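Local coordinates for 3-oxosteroid 1-dehydrogenase (Sterolibacterium denitrificans, PDB 7P18), which probably catalyses the FAD-dependent 1,2-dehydrogenation of 3-oxosteroids to 3-oxo-Delta(1)-steroids, passing the electrons to an acceptor, at residues T504-R509 and G550-N555. Sequence-based numbering, arbitrary orientation.
Sequences TDKDAR and GFRAAN
With CG of R552 and of D507 each set anti to its own carbonyl carbon and the arginine chain bent at chi3 (63°), the guanidinium of R552 on helix 543-559 meets the type I beta turn D505-A508, which links strands 486-502 and 509-511 in the FAD-binding domain. R552 NE donates to the backbone carbonyl K506 O at 2.8 Å, tilted from the carbonyl plane. Beside it, R552 NH2 forms a salt bridge with D507 OD1 at 2.9 Å, reaching the oxygen from the syn side but out of the carboxylate plane, although the carboxylate and guanidinium planes are only 18° apart. The third nitrogen, NH1, turns to E92 and S93 of helix 84-104, so the arginine joins three parts of the fold. Within the turn, D505 OD1 accepts D507 N at 2.9 Å, an Asx turn, and R509 N from the opposite face of its carboxylate; D505 OD2 pairs with R509 NE. One residue further along each segment, the methyls A508 CB and A553 CB touch at 4.0 Å; the A508 side chain lies about 12 Å from the bound FAD. A water completes the junction, donating to both D507 OD1 and the helix carbonyl R552 O, each at 2.7 Å.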
loop_
_atom_site.group_PDB
_atom_site.type_symbol
_atom_site.label_atom_id
_atom_site.label_comp_id
_atom_site.label_asym_id
_atom_site.label_seq_id
_atom_site.Cartn_x
_atom_site.Cartn_y
_atom_site.Cartn_z
ATOM N N THR A 504 -18.412 -2.392 -8.399
ATOM C CA THR A 504 -18.403 -1.635 -9.651
ATOM C C THR A 504 -18.346 -2.590 -10.848
ATOM O O THR A 504 -17.999 -3.789 -10.677
ATOM C CB THR A 504 -17.219 -0.651 -9.722
ATOM O OG1 THR A 504 -15.970 -1.371 -9.643
ATOM C CG2 THR A 504 -17.323 0.359 -8.599
ATOM N N ASP A 505 -18.589 -2.026 -12.018
ATOM C CA ASP A 505 -18.430 -2.688 -13.332
ATOM C C ASP A 505 -17.084 -2.265 -13.908
ATOM O O ASP A 505 -16.287 -1.588 -13.216
ATOM C CB ASP A 505 -19.608 -2.406 -14.267
ATOM C CG ASP A 505 -19.712 -0.980 -14.774
ATOM O OD1 ASP A 505 -18.739 -0.201 -14.586
ATOM O OD2 ASP A 505 -20.770 -0.649 -15.390
ATOM N N LYS A 506 -16.838 -2.662 -15.160
ATOM C CA LYS A 506 -15.549 -2.478 -15.860
ATOM C C LYS A 506 -15.230 -1.004 -16.080
ATOM O O LYS A 506 -14.081 -0.694 -16.361
ATOM C CB LYS A 506 -15.588 -3.231 -17.193
ATOM C CG LYS A 506 -16.582 -2.655 -18.185
ATOM C CD LYS A 506 -16.515 -3.279 -19.547
ATOM C CE LYS A 506 -17.563 -2.678 -20.454
ATOM N NZ LYS A 506 -17.665 -3.511 -21.662
ATOM N N ASP A 507 -16.207 -0.119 -15.970
ATOM C CA ASP A 507 -16.032 1.330 -16.199
ATOM C C ASP A 507 -16.144 2.097 -14.869
ATOM O O ASP A 507 -16.331 3.329 -14.889
ATOM C CB ASP A 507 -17.033 1.807 -17.247
ATOM C CG ASP A 507 -16.728 1.224 -18.620
ATOM O OD1 ASP A 507 -15.579 1.351 -19.046
ATOM O OD2 ASP A 507 -17.642 0.616 -19.212
ATOM N N ALA A 508 -16.028 1.383 -13.759
ATOM C CA ALA A 508 -16.032 1.909 -12.371
ATOM C C ALA A 508 -17.403 2.432 -11.957
ATOM O O ALA A 508 -17.484 3.166 -10.925
ATOM C CB ALA A 508 -14.976 2.969 -12.246
ATOM N N ARG A 509 -18.474 2.039 -12.655
ATOM C CA ARG A 509 -19.835 2.465 -12.265
ATOM C C ARG A 509 -20.251 1.680 -11.036
ATOM O O ARG A 509 -20.075 0.437 -10.993
ATOM C CB ARG A 509 -20.823 2.249 -13.421
ATOM C CG ARG A 509 -20.548 3.195 -14.570
ATOM C CD ARG A 509 -21.692 3.209 -15.588
ATOM N NE ARG A 509 -21.769 1.944 -16.282
ATOM C CZ ARG A 509 -22.614 1.678 -17.270
ATOM N NH1 ARG A 509 -23.482 2.598 -17.671
ATOM N NH2 ARG A 509 -22.592 0.487 -17.843
ATOM N N GLY A 550 -9.715 4.870 -12.177
ATOM C CA GLY A 550 -9.881 6.333 -12.230
ATOM C C GLY A 550 -9.859 6.824 -13.667
ATOM O O GLY A 550 -10.753 7.595 -14.058
ATOM N N PHE A 551 -8.883 6.352 -14.425
ATOM C CA PHE A 551 -8.715 6.600 -15.884
ATOM C C PHE A 551 -9.983 6.143 -16.629
ATOM O O PHE A 551 -10.544 6.955 -17.434
ATOM C CB PHE A 551 -7.430 5.901 -16.308
ATOM C CG PHE A 551 -7.011 6.085 -17.747
ATOM C CD1 PHE A 551 -6.352 7.242 -18.149
ATOM C CD2 PHE A 551 -7.196 5.068 -18.675
ATOM C CE1 PHE A 551 -5.893 7.382 -19.453
ATOM C CE2 PHE A 551 -6.718 5.194 -19.970
ATOM C CZ PHE A 551 -6.113 6.364 -20.376
ATOM N N ARG A 552 -10.413 4.898 -16.428
ATOM C CA ARG A 552 -11.635 4.347 -17.089
ATOM C C ARG A 552 -12.888 5.141 -16.678
ATOM O O ARG A 552 -13.743 5.332 -17.551
ATOM C CB ARG A 552 -11.798 2.852 -16.859
ATOM C CG ARG A 552 -10.717 1.992 -17.516
ATOM C CD ARG A 552 -11.085 0.513 -17.512
ATOM N NE ARG A 552 -12.292 0.250 -18.294
ATOM C CZ ARG A 552 -12.336 -0.145 -19.584
ATOM N NH1 ARG A 552 -11.229 -0.374 -20.268
ATOM N NH2 ARG A 552 -13.516 -0.342 -20.161
ATOM N N ALA A 553 -13.027 5.579 -15.415
ATOM C CA ALA A 553 -14.186 6.385 -14.984
ATOM C C ALA A 553 -14.247 7.664 -15.819
ATOM O O ALA A 553 -15.348 7.975 -16.349
ATOM C CB ALA A 553 -14.146 6.722 -13.499
ATOM N N ALA A 554 -13.155 8.414 -15.873
ATOM C CA ALA A 554 -13.074 9.698 -16.593
ATOM C C ALA A 554 -13.398 9.430 -18.070
ATOM O O ALA A 554 -14.224 10.149 -18.640
ATOM C CB ALA A 554 -11.723 10.320 -16.467
ATOM N N ASN A 555 -12.827 8.385 -18.639
ATOM C CA ASN A 555 -13.053 8.016 -20.065
ATOM C C ASN A 555 -14.546 7.756 -20.278
ATOM O O ASN A 555 -15.105 8.252 -21.289
ATOM C CB ASN A 555 -12.199 6.813 -20.471
ATOM C CG ASN A 555 -10.727 7.092 -20.579
ATOM O OD1 ASN A 555 -10.273 8.249 -20.559
ATOM N ND2 ASN A 555 -9.953 6.020 -20.692
HETATM O O HOH W 1 -14.125 3.530 -19.576
#